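Long-range contacts in processed glycerol phosphate lipoteichoic acid synthase 2 (Bacillus subtilis, PDB 2W8D), which belongs to the sulfatase family within the alkaline phosphatase clan, folding round a mixed beta-sheet beside which a magnesium ion is bound: residues N33-S38 against T191-L196; T125-H130 against K150-A155; E9-M14 against D327-G332. All coordinates share one frame; numbering follows the deposited sequence.

Contact 1: residues N33-S38 against T191-L196; sequences NVIYVS and TKFITL
Val34 and Thr191 open a parallel pairing in the central sheet of the alkaline phosphatase-like fold, in which strands 33-39 and 189-194 run side by side. Val34 O accepts twice from Thr191. The backbone N lies above the carbonyl plane, whereas OG1, 3.1 Å from Val34 O, sits in that plane on a lone pair. Thr191 OG1 reaches it because the torsion tucks it between backbone N and carbonyl carbon (chi1 51°), which also brings it alongside Ile35 CG1. Next, Tyr36 binds both neighbours of Lys192: its N gives a nearly straight bond to Thr191 O (2.7 Å, 177°), and its O receives Phe193 N. That same oxygen lies at the edge of the Phe193 ring, in its plane, while Ile35 CG2 meets ring atom CD2 at 3.9 Å.

On the face bearing Tyr36 and Ser38, Ile194 CD1 packs against Ser38 CB at 4.0 Å. Further out, Lys192 NZ forms salt bridges with Glu88 and Glu92, and the Phe193 ring stacks on Phe129 of strand 125-130. The strand end leads toward the metal site: the Ser38 side chain is about 6 Å from the magnesium ion, and Thr195 OG1 is also hydrogen-bonded with the backbone N of metal-binding Glu40. There, Ser38 O takes two bonds from Thr195, a longer one from N and a short one from OG1, 2.7 Å away on a lone pair.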
loop_
_atom_site.group_PDB
_atom_site.type_symbol
_atom_site.label_atom_id
_atom_site.label_comp_id
_atom_site.label_asym_id
_atom_site.label_seq_id
_atom_site.Cartn_x
_atom_site.Cartn_y
_atom_site.Cartn_z
ATOM N N ASN A 33 18.464 -0.358 -0.204
ATOM C CA ASN A 33 17.489 -0.490 -1.234
ATOM C C ASN A 33 16.076 -0.502 -0.607
ATOM O O ASN A 33 15.912 -0.751 0.601
ATOM C CB ASN A 33 17.731 -1.787 -1.978
ATOM C CG ASN A 33 19.118 -1.871 -2.550
ATOM O OD1 ASN A 33 19.513 -1.033 -3.346
ATOM N ND2 ASN A 33 19.869 -2.890 -2.155
ATOM N N VAL A 34 15.074 -0.210 -1.434
ATOM C CA VAL A 34 13.703 -0.355 -1.041
ATOM C C VAL A 34 13.087 -1.298 -2.068
ATOM O O VAL A 34 13.308 -1.144 -3.274
ATOM C CB VAL A 34 12.941 1.024 -1.069
ATOM C CG1 VAL A 34 11.417 0.848 -0.745
ATOM C CG2 VAL A 34 13.614 2.056 -0.159
ATOM N N ILE A 35 12.312 -2.269 -1.577
ATOM C CA ILE A 35 11.550 -3.181 -2.418
ATOM C C ILE A 35 10.089 -3.135 -1.911
ATOM O O ILE A 35 9.786 -3.599 -0.812
ATOM C CB ILE A 35 12.123 -4.632 -2.319
ATOM C CG1 ILE A 35 13.559 -4.726 -2.874
ATOM C CG2 ILE A 35 11.206 -5.633 -3.012
ATOM C CD1 ILE A 35 14.294 -6.047 -2.555
ATOM N N TYR A 36 9.184 -2.554 -2.689
ATOM C CA TYR A 36 7.791 -2.581 -2.305
ATOM C C TYR A 36 7.169 -3.792 -2.964
ATOM O O TYR A 36 7.501 -4.110 -4.116
ATOM C CB TYR A 36 7.048 -1.321 -2.800
ATOM C CG TYR A 36 7.048 -0.138 -1.891
ATOM C CD1 TYR A 36 8.079 0.793 -1.918
ATOM C CD2 TYR A 36 5.961 0.110 -1.056
ATOM C CE1 TYR A 36 8.056 1.937 -1.106
ATOM C CE2 TYR A 36 5.922 1.251 -0.233
ATOM C CZ TYR A 36 6.986 2.151 -0.269
ATOM O OH TYR A 36 6.950 3.261 0.539
ATOM N N VAL A 37 6.246 -4.436 -2.262
ATOM C CA VAL A 37 5.388 -5.481 -2.828
ATOM C C VAL A 37 3.926 -5.194 -2.540
ATOM O O VAL A 37 3.528 -5.109 -1.387
ATOM C CB VAL A 37 5.685 -6.886 -2.265
ATOM C CG1 VAL A 37 4.818 -7.906 -2.980
ATOM C CG2 VAL A 37 7.201 -7.210 -2.396
ATOM N N SER A 38 3.139 -5.034 -3.596
ATOM C CA SER A 38 1.711 -4.870 -3.486
ATOM C C SER A 38 1.059 -6.238 -3.530
ATOM O O SER A 38 1.094 -6.914 -4.559
ATOM C CB SER A 38 1.211 -4.001 -4.650
ATOM O OG SER A 38 -0.196 -4.083 -4.809
ATOM N N THR A 191 12.181 -0.050 -5.802
ATOM C CA THR A 191 11.468 -0.938 -6.727
ATOM C C THR A 191 10.097 -1.327 -6.225
ATOM O O THR A 191 9.880 -1.393 -5.009
ATOM C CB THR A 191 12.233 -2.251 -6.985
ATOM O OG1 THR A 191 12.597 -2.851 -5.738
ATOM C CG2 THR A 191 13.467 -1.972 -7.765
ATOM N N LYS A 192 9.182 -1.570 -7.172
ATOM C CA LYS A 192 7.805 -1.931 -6.872
ATOM C C LYS A 192 7.443 -3.211 -7.587
ATOM O O LYS A 192 7.573 -3.283 -8.818
ATOM C CB LYS A 192 6.822 -0.838 -7.324
ATOM C CG LYS A 192 6.880 0.489 -6.545
ATOM C CD LYS A 192 6.682 1.714 -7.502
ATOM C CE LYS A 192 5.421 1.589 -8.321
ATOM N NZ LYS A 192 4.236 1.370 -7.411
ATOM N N PHE A 193 6.972 -4.202 -6.822
ATOM C CA PHE A 193 6.447 -5.431 -7.394
ATOM C C PHE A 193 4.925 -5.512 -7.251
ATOM O O PHE A 193 4.388 -5.587 -6.131
ATOM C CB PHE A 193 7.113 -6.631 -6.721
ATOM C CG PHE A 193 8.557 -6.820 -7.111
ATOM C CD1 PHE A 193 8.909 -7.775 -8.038
ATOM C CD2 PHE A 193 9.557 -6.034 -6.548
ATOM C CE1 PHE A 193 10.251 -7.944 -8.406
ATOM C CE2 PHE A 193 10.864 -6.202 -6.884
ATOM C CZ PHE A 193 11.235 -7.165 -7.819
ATOM N N ILE A 194 4.218 -5.458 -8.376
ATOM C CA ILE A 194 2.754 -5.476 -8.331
ATOM C C ILE A 194 2.246 -6.870 -8.692
ATOM O O ILE A 194 2.298 -7.272 -9.862
ATOM C CB ILE A 194 2.106 -4.410 -9.265
ATOM C CG1 ILE A 194 2.860 -3.062 -9.213
ATOM C CG2 ILE A 194 0.540 -4.293 -8.976
ATOM C CD1 ILE A 194 2.835 -2.332 -7.867
ATOM N N THR A 195 1.788 -7.612 -7.682
ATOM C CA THR A 195 1.308 -8.980 -7.877
ATOM C C THR A 195 -0.039 -8.924 -8.577
ATOM O O THR A 195 -0.679 -7.894 -8.557
ATOM C CB THR A 195 1.211 -9.783 -6.537
ATOM O OG1 THR A 195 0.209 -9.218 -5.647
ATOM C CG2 THR A 195 2.568 -9.804 -5.858
ATOM N N LEU A 196 -0.467 -10.052 -9.142
ATOM C CA LEU A 196 -1.664 -10.193 -9.978
ATOM C C LEU A 196 -2.616 -11.329 -9.614
ATOM O O LEU A 196 -3.818 -11.243 -9.926
ATOM C CB LEU A 196 -1.231 -10.493 -11.416
ATOM C CG LEU A 196 -1.006 -9.244 -12.253
ATOM C CD1 LEU A 196 -0.507 -9.589 -13.636
ATOM C CD2 LEU A 196 -2.287 -8.367 -12.275
HETATM O O HOH W 1 -1.449 -6.059 -6.406
#

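Contact 2: residues T125-H130 against K150-A155; sequences TSATFH and KFFDSA
Lys150 begins the pairing with strand 125-130 by giving its backbone N to Ser126 O at 2.9 Å; its own O then receives Thr128 N. The same Lys150 O lies only 3.0 Å from Ala127 CA, a close CA-H...O contact where the two backbones draw together. Beyond CB, which rests against Ala127 CB, the lysine chain leads away from the strand and runs at a slant to Thr125, its CE 4.1 Å from the methyl CG2 of Thr125. NZ ends on a bound tetraethylene glycol, probably a crystallisation component.

Phe151 turns to the face that carries Thr128. With CG anti to the backbone N (chi1 -167°), its ring swings back alongside that residue, bringing CE1 to 4.0 Å from Thr128 CG2, while His130 CB approaches the ring edge. Phe152 goes to the other face, beside Ala127 and Phe129. Its N is hydrogen-bonded to Thr128 O at 2.8 Å, and its O receives His130 N. The two phenyl rings point the same way with planes 18° apart, but they are slid so far that they barely overlap: Phe152 CD2 lies over one face of the Phe129 ring, and its closest atom there is Phe129 CE1 (3.3 Å).

At Asp153 the chain leaves the strand. Its CA lies 3.2 Å from His130 O, and OD1 accepts Ala155 N from above the carboxylate plane, closing an Asx turn.

The pair forms the two strands of a beta-alpha-beta unit whose helix, 139-145, covers the Thr128-Phe151 face through Tyr143 and Arg139. Helix 171-183 packs on Phe129 from the other face, and strand 189-194 flanks strand 125-130 in the sheet.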
loop_
_atom_site.group_PDB
_atom_site.type_symbol
_atom_site.label_atom_id
_atom_site.label_comp_id
_atom_site.label_asym_id
_atom_site.label_seq_id
_atom_site.Cartn_x
_atom_site.Cartn_y
_atom_site.Cartn_z
ATOM N N THR A 125 18.132 4.307 -8.302
ATOM C CA THR A 125 17.488 3.975 -9.546
ATOM C C THR A 125 16.118 3.394 -9.170
ATOM O O THR A 125 16.015 2.638 -8.219
ATOM C CB THR A 125 18.342 2.996 -10.363
ATOM O OG1 THR A 125 19.621 3.600 -10.677
ATOM C CG2 THR A 125 17.640 2.664 -11.657
ATOM N N SER A 126 15.059 3.778 -9.863
ATOM C CA SER A 126 13.736 3.253 -9.556
ATOM C C SER A 126 13.174 2.431 -10.718
ATOM O O SER A 126 13.389 2.780 -11.895
ATOM C CB SER A 126 12.759 4.364 -9.102
ATOM O OG SER A 126 12.747 5.491 -9.981
ATOM N N ALA A 127 12.492 1.332 -10.381
ATOM C CA ALA A 127 11.847 0.456 -11.376
ATOM C C ALA A 127 10.564 -0.191 -10.834
ATOM O O ALA A 127 10.510 -0.568 -9.666
ATOM C CB ALA A 127 12.822 -0.639 -11.838
ATOM N N THR A 128 9.542 -0.345 -11.687
ATOM C CA THR A 128 8.378 -1.146 -11.333
ATOM C C THR A 128 8.436 -2.475 -12.061
ATOM O O THR A 128 8.880 -2.514 -13.208
ATOM C CB THR A 128 7.092 -0.429 -11.736
ATOM O OG1 THR A 128 7.010 0.809 -11.016
ATOM C CG2 THR A 128 5.868 -1.303 -11.455
ATOM N N PHE A 129 7.987 -3.553 -11.398
ATOM C CA PHE A 129 7.835 -4.862 -12.027
ATOM C C PHE A 129 6.375 -5.237 -12.028
ATOM O O PHE A 129 5.690 -5.078 -11.026
ATOM C CB PHE A 129 8.631 -5.916 -11.263
ATOM C CG PHE A 129 10.102 -5.647 -11.239
ATOM C CD1 PHE A 129 10.959 -6.304 -12.123
ATOM C CD2 PHE A 129 10.634 -4.694 -10.370
ATOM C CE1 PHE A 129 12.310 -6.031 -12.119
ATOM C CE2 PHE A 129 12.004 -4.418 -10.362
ATOM C CZ PHE A 129 12.836 -5.085 -11.238
ATOM N N HIS A 130 5.877 -5.754 -13.131
ATOM C CA HIS A 130 4.477 -6.124 -13.199
ATOM C C HIS A 130 4.251 -6.975 -14.428
ATOM O O HIS A 130 4.757 -6.671 -15.507
ATOM C CB HIS A 130 3.644 -4.864 -13.274
ATOM C CG HIS A 130 2.176 -5.103 -13.239
ATOM N ND1 HIS A 130 1.552 -5.756 -12.196
ATOM C CD2 HIS A 130 1.204 -4.769 -14.114
ATOM C CE1 HIS A 130 0.256 -5.817 -12.437
ATOM N NE2 HIS A 130 0.020 -5.219 -13.590
ATOM N N LYS A 150 12.489 3.010 -14.648
ATOM C CA LYS A 150 12.294 1.809 -15.454
ATOM C C LYS A 150 10.967 1.092 -15.191
ATOM O O LYS A 150 10.510 0.979 -14.056
ATOM C CB LYS A 150 13.459 0.835 -15.253
ATOM C CG LYS A 150 14.840 1.307 -15.728
ATOM C CD LYS A 150 15.884 0.419 -15.076
ATOM C CE LYS A 150 17.319 0.866 -15.312
ATOM N NZ LYS A 150 17.676 0.761 -16.752
ATOM N N PHE A 151 10.357 0.584 -16.256
ATOM C CA PHE A 151 9.119 -0.146 -16.117
ATOM C C PHE A 151 9.252 -1.535 -16.734
ATOM O O PHE A 151 9.168 -1.683 -17.924
ATOM C CB PHE A 151 7.957 0.668 -16.739
ATOM C CG PHE A 151 6.575 0.150 -16.386
ATOM C CD1 PHE A 151 6.412 -1.056 -15.695
ATOM C CD2 PHE A 151 5.443 0.860 -16.765
ATOM C CE1 PHE A 151 5.142 -1.544 -15.363
ATOM C CE2 PHE A 151 4.145 0.374 -16.441
ATOM C CZ PHE A 151 4.003 -0.830 -15.742
ATOM N N PHE A 152 9.463 -2.560 -15.908
ATOM C CA PHE A 152 9.524 -3.940 -16.405
ATOM C C PHE A 152 8.132 -4.527 -16.515
ATOM O O PHE A 152 7.679 -5.216 -15.609
ATOM C CB PHE A 152 10.417 -4.826 -15.521
ATOM C CG PHE A 152 11.873 -4.441 -15.556
ATOM C CD1 PHE A 152 12.659 -4.748 -16.654
ATOM C CD2 PHE A 152 12.446 -3.742 -14.502
ATOM C CE1 PHE A 152 14.024 -4.372 -16.719
ATOM C CE2 PHE A 152 13.795 -3.364 -14.542
ATOM C CZ PHE A 152 14.583 -3.666 -15.665
ATOM N N ASP A 153 7.444 -4.258 -17.618
ATOM C CA ASP A 153 6.099 -4.801 -17.783
ATOM C C ASP A 153 6.130 -6.203 -18.432
ATOM O O ASP A 153 7.197 -6.851 -18.505
ATOM C CB ASP A 153 5.187 -3.832 -18.552
ATOM C CG ASP A 153 5.560 -3.733 -20.020
ATOM O OD1 ASP A 153 6.588 -4.335 -20.443
ATOM O OD2 ASP A 153 4.822 -3.046 -20.756
ATOM N N SER A 154 4.955 -6.658 -18.880
ATOM C CA SER A 154 4.772 -7.981 -19.474
ATOM C C SER A 154 5.662 -8.272 -20.679
ATOM O O SER A 154 5.873 -9.431 -21.011
ATOM C CB SER A 154 3.290 -8.274 -19.796
ATOM O OG SER A 154 2.798 -7.490 -20.870
ATOM N N ALA A 155 6.201 -7.247 -21.324
ATOM C CA ALA A 155 7.122 -7.490 -22.448
ATOM C C ALA A 155 8.393 -8.232 -21.989
ATOM O O ALA A 155 9.064 -8.857 -22.792
ATOM C CB ALA A 155 7.474 -6.180 -23.187
#

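Contact 3: residues E9-M14 against D327-G332; sequences EVENYM and DYLMSG
Leu329 meets the helical segment 9-14 from an irregular stretch of chain: it is the centre of an inverse gamma turn, closed by a weak bond from Met330 N to Tyr328 O. The helix keeps its own backbone pairing, with Met14 N bonded to Val10 O, and no hydrogen bond passes between the segments. Their nearest CA atoms, those of Met14 and Leu329, are 6.2 Å apart.

What joins them is mostly aliphatic. The two methyls of Leu329 divide the helix surface between them: CD1 reaches Val10 CG1 at 4.1 Å, and CD2 rests where one turn presents Glu11 CA, 3.9 Å away, and Met14 CG at 3.7 Å. Residue 14, a selenomethionine, lies across the leucine side chain at about a right angle. A bend at its second torsion (chi2 -50°) carries the selenium along the other segment, where SE lies 3.6 Å from Met330 O. The terminal CE continues to Ser331, 3.9 Å from its OG.

Helix 380-397 shares this patch, Ile395 touching both Val10 and Met14, while Ser331 touches Ser392 and pairs through its backbone with Ser94. Tyr404 touches Glu11 and is hydrogen-bonded with Asp327 O. The arrangement is that of an N-terminal helix packed on a coil segment: helix 6-17 lies against the connection from helix 313-320 to strand 344-345, the first strand of the small five-stranded antiparallel sheet.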
loop_
_atom_site.group_PDB
_atom_site.type_symbol
_atom_site.label_atom_id
_atom_site.label_comp_id
_atom_site.label_asym_id
_atom_site.label_seq_id
_atom_site.Cartn_x
_atom_site.Cartn_y
_atom_site.Cartn_z
ATOM N N GLU A 9 -1.681 28.347 2.032
ATOM C CA GLU A 9 -2.576 27.795 3.048
ATOM C C GLU A 9 -2.292 26.308 3.301
ATOM O O GLU A 9 -2.282 25.853 4.459
ATOM C CB GLU A 9 -4.037 28.009 2.636
ATOM C CG GLU A 9 -5.057 27.861 3.772
ATOM C CD GLU A 9 -6.389 27.254 3.308
ATOM O OE1 GLU A 9 -6.856 27.578 2.185
ATOM O OE2 GLU A 9 -6.970 26.452 4.077
ATOM N N VAL A 10 -2.051 25.565 2.220
ATOM C CA VAL A 10 -1.734 24.143 2.331
ATOM C C VAL A 10 -0.365 23.918 2.982
ATOM O O VAL A 10 -0.204 23.014 3.807
ATOM C CB VAL A 10 -1.862 23.388 0.976
ATOM C CG1 VAL A 10 -1.238 21.998 1.060
ATOM C CG2 VAL A 10 -3.326 23.253 0.577
ATOM N N GLU A 11 0.609 24.750 2.632
ATOM C CA GLU A 11 1.942 24.623 3.208
ATOM C C GLU A 11 1.950 24.912 4.718
ATOM O O GLU A 11 2.629 24.222 5.483
ATOM C CB GLU A 11 2.919 25.523 2.454
ATOM C CG GLU A 11 4.301 25.636 3.060
ATOM C CD GLU A 11 5.103 26.765 2.455
ATOM O OE1 GLU A 11 4.504 27.725 1.912
ATOM O OE2 GLU A 11 6.344 26.697 2.525
ATOM N N ASN A 12 1.181 25.915 5.138
ATOM C CA ASN A 12 1.100 26.287 6.555
ATOM C C ASN A 12 0.460 25.221 7.436
ATOM O O ASN A 12 0.809 25.071 8.605
ATOM C CB ASN A 12 0.384 27.626 6.723
ATOM C CG ASN A 12 1.217 28.785 6.220
ATOM O OD1 ASN A 12 2.449 28.754 6.291
ATOM N ND2 ASN A 12 0.556 29.809 5.692
ATOM N N TYR A 13 -0.481 24.487 6.859
ATOM C CA TYR A 13 -1.120 23.388 7.549
ATOM C C TYR A 13 -0.213 22.139 7.579
ATOM O O TYR A 13 -0.097 21.499 8.625
ATOM C CB TYR A 13 -2.512 23.139 6.944
ATOM C CG TYR A 13 -3.172 21.845 7.338
ATOM C CD1 TYR A 13 -4.201 21.809 8.296
ATOM C CD2 TYR A 13 -2.776 20.647 6.742
ATOM C CE1 TYR A 13 -4.803 20.599 8.643
ATOM C CE2 TYR A 13 -3.356 19.456 7.084
ATOM C CZ TYR A 13 -4.365 19.431 8.020
ATOM O OH TYR A 13 -4.910 18.196 8.302
HETATM N N MSE A 14 0.451 21.810 6.465
HETATM C CA MSE A 14 1.371 20.661 6.448
HETATM C C MSE A 14 2.487 20.811 7.494
HETATM O O MSE A 14 2.833 19.840 8.177
HETATM C CB MSE A 14 1.982 20.403 5.067
HETATM C CG MSE A 14 1.006 20.098 3.892
HETATM SE SE MSE A 14 -0.400 18.710 4.111
HETATM C CE MSE A 14 -0.756 18.260 2.240
ATOM N N ASP A 327 9.857 19.383 4.586
ATOM C CA ASP A 327 9.721 20.346 3.495
ATOM C C ASP A 327 8.802 19.889 2.346
ATOM O O ASP A 327 8.562 20.643 1.408
ATOM C CB ASP A 327 11.089 20.797 2.975
ATOM C CG ASP A 327 11.090 22.265 2.546
ATOM O OD1 ASP A 327 10.047 22.941 2.707
ATOM O OD2 ASP A 327 12.130 22.758 2.052
ATOM N N TYR A 328 8.261 18.676 2.435
ATOM C CA TYR A 328 7.331 18.166 1.415
ATOM C C TYR A 328 5.877 18.285 1.801
ATOM O O TYR A 328 5.518 18.156 2.969
ATOM C CB TYR A 328 7.633 16.709 1.096
ATOM C CG TYR A 328 9.038 16.534 0.627
ATOM C CD1 TYR A 328 9.409 16.927 -0.659
ATOM C CD2 TYR A 328 10.014 16.007 1.471
ATOM C CE1 TYR A 328 10.697 16.774 -1.105
ATOM C CE2 TYR A 328 11.326 15.863 1.029
ATOM C CZ TYR A 328 11.652 16.254 -0.265
ATOM O OH TYR A 328 12.942 16.122 -0.724
ATOM N N LEU A 329 5.029 18.470 0.799
ATOM C CA LEU A 329 3.606 18.556 1.029
ATOM C C LEU A 329 3.004 17.161 0.910
ATOM O O LEU A 329 2.609 16.729 -0.174
ATOM C CB LEU A 329 2.972 19.549 0.058
ATOM C CG LEU A 329 3.462 21.002 0.152
ATOM C CD1 LEU A 329 2.521 21.882 -0.610
ATOM C CD2 LEU A 329 3.566 21.495 1.601
HETATM N N MSE A 330 2.970 16.470 2.048
HETATM C CA MSE A 330 2.539 15.099 2.162
HETATM C C MSE A 330 1.434 15.041 3.204
HETATM O O MSE A 330 1.520 15.683 4.237
HETATM C CB MSE A 330 3.705 14.215 2.578
HETATM C CG MSE A 330 4.674 13.917 1.445
HETATM SE SE MSE A 330 6.155 12.748 1.973
HETATM C CE MSE A 330 6.816 12.365 0.172
ATOM N N SER A 331 0.401 14.254 2.923
ATOM C CA SER A 331 -0.753 14.154 3.798
ATOM C C SER A 331 -0.530 13.232 4.983
ATOM O O SER A 331 -1.158 13.404 6.031
ATOM C CB SER A 331 -1.965 13.661 2.998
ATOM O OG SER A 331 -2.453 14.717 2.180
ATOM N N GLY A 332 0.359 12.254 4.816
ATOM C CA GLY A 332 0.532 11.190 5.815
ATOM C C GLY A 332 1.464 11.493 6.976
ATOM O O GLY A 332 2.197 12.470 6.989
#

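Contacts 1 and 2 belong to one sheet and meet directly, since strands 189-194 and 125-130 are neighbours in it: Lys192 O is probably hydrogen-bonded to Phe129 N, and Ile194 O to His130 ND1. Both depend on parallel backbone bonding. Contact 1, wholly buried and about 10 Å from the chain centre, adds threonine hydroxyls bonded to backbone carbonyls, that of Thr195 toward the metal site, whereas contact 2, about 17 Å out, adds aromatic side chains on both faces and has partly exposed residues. Contact 3 differs in kind: about 27 Å from contact 1 between centres and only partly buried, it joins helix to coil through aliphatic and selenomethionine side chains, without a cross-segment hydrogen bond.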